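Local coordinates for multicopper oxidase (Pseudomonas thermotolerans, PDB 6VOW), which probably oxidises phenolic, lignin-related substrates in the manner of a laccase, using bound copper ions to pass the electrons on to molecular oxygen, at residues Ser161-Glu166 / Asp304-Leu309; Ala241-Leu246 / Ile268-Arg273. All coordinates share one frame; numbering follows the deposited sequence.

Contact 1: Ser161-Glu166 / Asp304-Leu309; sequences SGFRHE and DWPAPL
With its CG anti to the carbonyl carbon (chi1 -71°), Phe163 ends with its ring against Pro306, although its CB sets off across the line between the two segments; Leu309, whose first torsion is of the same kind (chi1 -62°), ends with CD2 beside Ser161. Pro306 then meets the ring squarely in a CH-pi contact: its CG lies 3.5 Å from the centroid of the Phe163 ring, 10° off the ring normal, and the two side chains stand nearly at right angles. CD2 of Leu309 reaches the ring's edge loosely and packs more closely against Ser161, where Leu309 CD2 lies 3.7 Å from Ser161 CB. The hydroxyl of Ser161 accepts the N-H of Phe163, with Phe163 N to Ser161 OG at 2.9 Å, closing an ST turn at the start of the backbone from which the ring projects. With an alanine here instead of Phe163, Pro306 CG would probably lose the ring face it rests on, and a gap is likely to open beside Leu309. Tyr244 meets the same ring edge-to-face. The arrangement is characteristic of proline-aromatic packing at a surface, here setting the chain that leads into the middle cupredoxin-type domain, at strand 165-174, against the loop that leads out of it to strand 323-329.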
loop_
_atom_site.group_PDB
_atom_site.type_symbol
_atom_site.label_atom_id
_atom_site.label_comp_id
_atom_site.label_asym_id
_atom_site.label_seq_id
_atom_site.Cartn_x
_atom_site.Cartn_y
_atom_site.Cartn_z
ATOM N N SER A 161 20.437 -2.985 7.730
ATOM C CA SER A 161 19.708 -2.954 8.978
ATOM C C SER A 161 20.347 -4.108 9.709
ATOM O O SER A 161 20.838 -5.081 9.090
ATOM C CB SER A 161 18.223 -3.226 8.753
ATOM O OG SER A 161 18.061 -4.589 8.411
ATOM N N GLY A 162 20.317 -4.066 10.987
ATOM C CA GLY A 162 20.669 -5.288 11.682
ATOM C C GLY A 162 19.711 -6.455 11.490
ATOM O O GLY A 162 19.817 -7.385 12.221
ATOM N N PHE A 163 18.753 -6.469 10.574
ATOM C CA PHE A 163 17.931 -7.686 10.449
ATOM C C PHE A 163 18.639 -8.791 9.741
ATOM O O PHE A 163 19.111 -8.627 8.641
ATOM C CB PHE A 163 16.592 -7.413 9.794
ATOM C CG PHE A 163 15.643 -6.652 10.655
ATOM C CD1 PHE A 163 14.914 -7.277 11.632
ATOM C CD2 PHE A 163 15.457 -5.275 10.465
ATOM C CE1 PHE A 163 14.041 -6.580 12.427
ATOM C CE2 PHE A 163 14.559 -4.617 11.253
ATOM C CZ PHE A 163 13.815 -5.304 12.205
ATOM N N ARG A 164 18.615 -9.956 10.367
ATOM C CA ARG A 164 19.220 -11.165 9.803
ATOM C C ARG A 164 18.270 -11.896 8.856
ATOM O O ARG A 164 18.697 -12.689 8.050
ATOM C CB ARG A 164 19.696 -12.134 10.925
ATOM C CG ARG A 164 20.390 -11.441 12.067
ATOM C CD ARG A 164 21.619 -12.178 12.575
ATOM N NE ARG A 164 22.737 -11.234 12.718
ATOM C CZ ARG A 164 23.640 -10.919 11.771
ATOM N NH1 ARG A 164 23.623 -11.501 10.558
ATOM N NH2 ARG A 164 24.582 -10.007 12.049
ATOM N N HIS A 165 16.983 -11.695 9.001
ATOM C CA HIS A 165 15.976 -12.485 8.310
ATOM C C HIS A 165 14.836 -11.545 8.058
ATOM O O HIS A 165 14.598 -10.607 8.814
ATOM C CB HIS A 165 15.454 -13.640 9.161
ATOM C CG HIS A 165 16.533 -14.564 9.556
ATOM N ND1 HIS A 165 16.966 -15.602 8.752
ATOM C CD2 HIS A 165 17.397 -14.487 10.589
ATOM C CE1 HIS A 165 17.979 -16.204 9.350
ATOM N NE2 HIS A 165 18.273 -15.537 10.457
ATOM N N GLU A 166 14.169 -11.819 6.967
ATOM C CA GLU A 166 12.983 -11.066 6.585
ATOM C C GLU A 166 12.104 -11.969 5.846
ATOM O O GLU A 166 12.556 -12.960 5.331
ATOM C CB GLU A 166 13.329 -9.813 5.750
ATOM C CG GLU A 166 13.911 -10.046 4.373
ATOM C CD GLU A 166 13.743 -8.841 3.471
ATOM O OE1 GLU A 166 14.449 -7.818 3.669
ATOM O OE2 GLU A 166 12.849 -8.938 2.610
ATOM N N ASP A 304 19.977 -9.677 18.753
ATOM C CA ASP A 304 19.230 -8.682 19.526
ATOM C C ASP A 304 18.269 -7.980 18.568
ATOM O O ASP A 304 18.355 -8.090 17.321
ATOM C CB ASP A 304 20.168 -7.669 20.247
ATOM C CG ASP A 304 19.864 -7.514 21.784
ATOM O OD1 ASP A 304 18.684 -7.358 22.226
ATOM O OD2 ASP A 304 20.847 -7.539 22.552
ATOM N N TRP A 305 17.328 -7.272 19.175
ATOM C CA TRP A 305 16.441 -6.343 18.472
ATOM C C TRP A 305 17.318 -5.410 17.666
ATOM O O TRP A 305 18.291 -4.949 18.208
ATOM C CB TRP A 305 15.573 -5.545 19.494
ATOM C CG TRP A 305 14.580 -6.427 20.136
ATOM C CD1 TRP A 305 14.677 -6.951 21.344
ATOM C CD2 TRP A 305 13.392 -6.959 19.527
ATOM N NE1 TRP A 305 13.623 -7.770 21.567
ATOM C CE2 TRP A 305 12.807 -7.790 20.460
ATOM C CE3 TRP A 305 12.778 -6.795 18.271
ATOM C CZ2 TRP A 305 11.589 -8.485 20.208
ATOM C CZ3 TRP A 305 11.568 -7.485 17.991
ATOM C CH2 TRP A 305 10.979 -8.319 18.969
ATOM N N PRO A 306 17.027 -5.209 16.358
ATOM C CA PRO A 306 17.755 -4.127 15.642
ATOM C C PRO A 306 17.602 -2.713 16.208
ATOM O O PRO A 306 16.626 -2.367 16.812
ATOM C CB PRO A 306 17.191 -4.231 14.221
ATOM C CG PRO A 306 17.011 -5.719 14.054
ATOM C CD PRO A 306 16.420 -6.178 15.394
ATOM N N ALA A 307 18.572 -1.869 16.012
ATOM C CA ALA A 307 18.363 -0.436 16.243
ATOM C C ALA A 307 17.198 0.095 15.343
ATOM O O ALA A 307 16.816 -0.576 14.370
ATOM C CB ALA A 307 19.615 0.303 15.892
ATOM N N PRO A 308 16.633 1.293 15.687
ATOM C CA PRO A 308 15.653 1.966 14.835
ATOM C C PRO A 308 16.164 2.064 13.427
ATOM O O PRO A 308 17.319 2.401 13.235
ATOM C CB PRO A 308 15.526 3.364 15.448
ATOM C CG PRO A 308 15.885 3.171 16.914
ATOM C CD PRO A 308 16.644 1.853 17.059
ATOM N N LEU A 309 15.340 1.750 12.443
ATOM C CA LEU A 309 15.690 2.051 11.062
ATOM C C LEU A 309 15.938 3.559 10.920
ATOM O O LEU A 309 15.213 4.389 11.520
ATOM C CB LEU A 309 14.619 1.527 10.110
ATOM C CG LEU A 309 14.467 -0.013 10.170
ATOM C CD1 LEU A 309 13.115 -0.448 9.570
ATOM C CD2 LEU A 309 15.592 -0.708 9.438
#

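Contact 2: Ala241-Leu246 / Ile268-Arg273; sequences ARLYAL and IDLAVR
Paired backbone bonds join Arg242 and Ala271: Arg242 N reaches Ala271 O at 2.7 Å, and Ala271 N returns to Arg242 O at 2.8 Å. Past this pair the antiparallel strands, neighbours in a mixed sheet of the cupredoxin type, slip by one residue at a beta bulge. Tyr244 N therefore donates to Asp269 O, almost straight at 177°, while Asp269 N turns to Ala245 O at 2.9 Å. The bulge also costs something, since the buried N of Ala245 has no partner. The carboxylate of Asp269, set beside the CB of Ala245, is held through OD1 by a salt bridge to Arg220 and a hydrogen bond from Asn132, which would be expected to favour its charged form.

Apolar chains fill the face bearing Ala241, Leu243, Leu246, Ile268, Leu270 and Val272, and Tyr260 of strand 260-262 packs against part of it. Leu270, its CG anti to the backbone N (chi1 178°), brings CD1 to 3.6 Å from Ala241 CB and also touches Leu243. Leu246 CD2 rests on Ile268 CG2 at 3.7 Å. On the face that carries Ala271, the Tyr244 ring meets that residue obliquely, with Tyr244 CE1 3.8 Å from Ala271 CB.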
loop_
_atom_site.group_PDB
_atom_site.type_symbol
_atom_site.label_atom_id
_atom_site.label_comp_id
_atom_site.label_asym_id
_atom_site.label_seq_id
_atom_site.Cartn_x
_atom_site.Cartn_y
_atom_site.Cartn_z
ATOM N N ALA A 241 6.324 -8.831 19.336
ATOM C CA ALA A 241 6.355 -8.239 18.006
ATOM C C ALA A 241 6.446 -6.727 18.140
ATOM O O ALA A 241 5.811 -6.127 19.005
ATOM C CB ALA A 241 5.141 -8.696 17.179
ATOM N N ARG A 242 7.327 -6.139 17.350
ATOM C CA ARG A 242 7.565 -4.701 17.406
ATOM C C ARG A 242 7.425 -4.084 16.051
ATOM O O ARG A 242 7.898 -4.573 15.092
ATOM C CB ARG A 242 8.967 -4.435 17.934
ATOM C CG ARG A 242 9.050 -4.750 19.393
ATOM C CD ARG A 242 10.467 -4.701 19.884
ATOM N NE ARG A 242 10.475 -4.390 21.299
ATOM C CZ ARG A 242 10.887 -3.232 21.856
ATOM N NH1 ARG A 242 11.365 -2.207 21.122
ATOM N NH2 ARG A 242 10.822 -3.088 23.188
ATOM N N LEU A 243 6.736 -2.977 15.989
ATOM C CA LEU A 243 6.618 -2.239 14.808
ATOM C C LEU A 243 7.910 -1.447 14.625
ATOM O O LEU A 243 8.373 -0.835 15.550
ATOM C CB LEU A 243 5.418 -1.348 14.930
ATOM C CG LEU A 243 4.099 -2.143 14.974
ATOM C CD1 LEU A 243 2.955 -1.188 15.278
ATOM C CD2 LEU A 243 3.855 -2.830 13.651
ATOM N N TYR A 244 8.479 -1.514 13.433
ATOM C CA TYR A 244 9.682 -0.724 13.100
ATOM C C TYR A 244 9.482 0.291 12.027
ATOM O O TYR A 244 10.309 1.238 11.876
ATOM C CB TYR A 244 10.787 -1.626 12.650
ATOM C CG TYR A 244 11.662 -2.137 13.766
ATOM C CD1 TYR A 244 11.127 -2.898 14.782
ATOM C CD2 TYR A 244 12.978 -1.793 13.839
ATOM C CE1 TYR A 244 11.919 -3.373 15.824
ATOM C CE2 TYR A 244 13.791 -2.233 14.850
ATOM C CZ TYR A 244 13.270 -3.035 15.819
ATOM O OH TYR A 244 14.095 -3.442 16.763
ATOM N N ALA A 245 8.456 0.079 11.219
ATOM C CA ALA A 245 8.106 1.034 10.184
ATOM C C ALA A 245 6.697 0.874 9.707
ATOM O O ALA A 245 6.181 -0.247 9.624
ATOM C CB ALA A 245 8.999 0.848 8.983
ATOM N N LEU A 246 6.139 1.999 9.284
ATOM C CA LEU A 246 4.741 2.068 8.757
ATOM C C LEU A 246 4.694 2.792 7.423
ATOM O O LEU A 246 5.159 3.993 7.298
ATOM C CB LEU A 246 3.842 2.778 9.729
ATOM C CG LEU A 246 3.994 2.528 11.203
ATOM C CD1 LEU A 246 3.141 3.553 12.007
ATOM C CD2 LEU A 246 3.652 1.082 11.515
ATOM N N ILE A 268 3.641 -2.549 6.891
ATOM C CA ILE A 268 4.403 -2.419 8.104
ATOM C C ILE A 268 5.580 -3.352 8.021
ATOM O O ILE A 268 5.552 -4.398 7.356
ATOM C CB ILE A 268 3.590 -2.819 9.398
ATOM C CG1 ILE A 268 3.014 -4.266 9.390
ATOM C CG2 ILE A 268 2.459 -1.852 9.606
ATOM C CD1 ILE A 268 2.272 -4.567 10.670
ATOM N N ASP A 269 6.588 -2.999 8.781
ATOM C CA ASP A 269 7.639 -3.974 9.120
ATOM C C ASP A 269 7.359 -4.301 10.550
ATOM O O ASP A 269 7.319 -3.402 11.402
ATOM C CB ASP A 269 8.990 -3.351 9.092
ATOM C CG ASP A 269 9.534 -3.175 7.691
ATOM O OD1 ASP A 269 9.522 -4.145 6.913
ATOM O OD2 ASP A 269 10.024 -2.062 7.398
ATOM N N LEU A 270 7.209 -5.585 10.787
ATOM C CA LEU A 270 6.798 -6.107 12.018
ATOM C C LEU A 270 7.955 -7.014 12.374
ATOM O O LEU A 270 8.155 -8.034 11.694
ATOM C CB LEU A 270 5.444 -6.847 11.844
ATOM C CG LEU A 270 4.953 -7.502 13.141
ATOM C CD1 LEU A 270 5.019 -6.559 14.321
ATOM C CD2 LEU A 270 3.582 -8.079 13.062
ATOM N N ALA A 271 8.779 -6.605 13.329
ATOM C CA ALA A 271 9.850 -7.518 13.808
ATOM C C ALA A 271 9.348 -8.410 14.881
ATOM O O ALA A 271 8.803 -7.911 15.908
ATOM C CB ALA A 271 11.006 -6.774 14.348
ATOM N N VAL A 272 9.579 -9.713 14.690
ATOM C CA VAL A 272 9.006 -10.721 15.543
ATOM C C VAL A 272 10.158 -11.555 16.153
ATOM O O VAL A 272 11.030 -12.047 15.427
ATOM C CB VAL A 272 8.089 -11.649 14.714
ATOM C CG1 VAL A 272 7.592 -12.848 15.520
ATOM C CG2 VAL A 272 6.869 -10.862 14.270
ATOM N N ARG A 273 10.144 -11.729 17.463
ATOM C CA ARG A 273 11.004 -12.740 18.061
ATOM C C ARG A 273 10.331 -14.038 17.872
ATOM O O ARG A 273 9.231 -14.273 18.394
ATOM C CB ARG A 273 11.231 -12.532 19.519
ATOM C CG ARG A 273 12.085 -13.695 20.180
ATOM C CD ARG A 273 13.491 -13.630 19.707
ATOM N NE ARG A 273 14.087 -12.388 20.169
ATOM C CZ ARG A 273 15.380 -12.071 20.074
ATOM N NH1 ARG A 273 16.327 -12.895 19.533
ATOM N NH2 ARG A 273 15.733 -10.884 20.534
#

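In the fold
The centres of the two contacts lie about 10 Å apart, on the same side of the chain's centre. Along the sequence 161-166 comes first and 304-309 last, with both strands of contact 2 in between. Both contacts reach one six-stranded sheet: strand 165-174 belongs to it, strands 267-273 and 240-246 are adjacent members, and the loop of 304-309 lies against it. A direct joint is a probable hydrogen bond from Tyr244 OH to Pro306 O, 2.7 Å, while Trp305 makes cation-pi contacts with Arg242 and Arg273. The chain leaving this middle part of the molecule, on its way to strand 323-329, is thus laid against the sheet near where it entered.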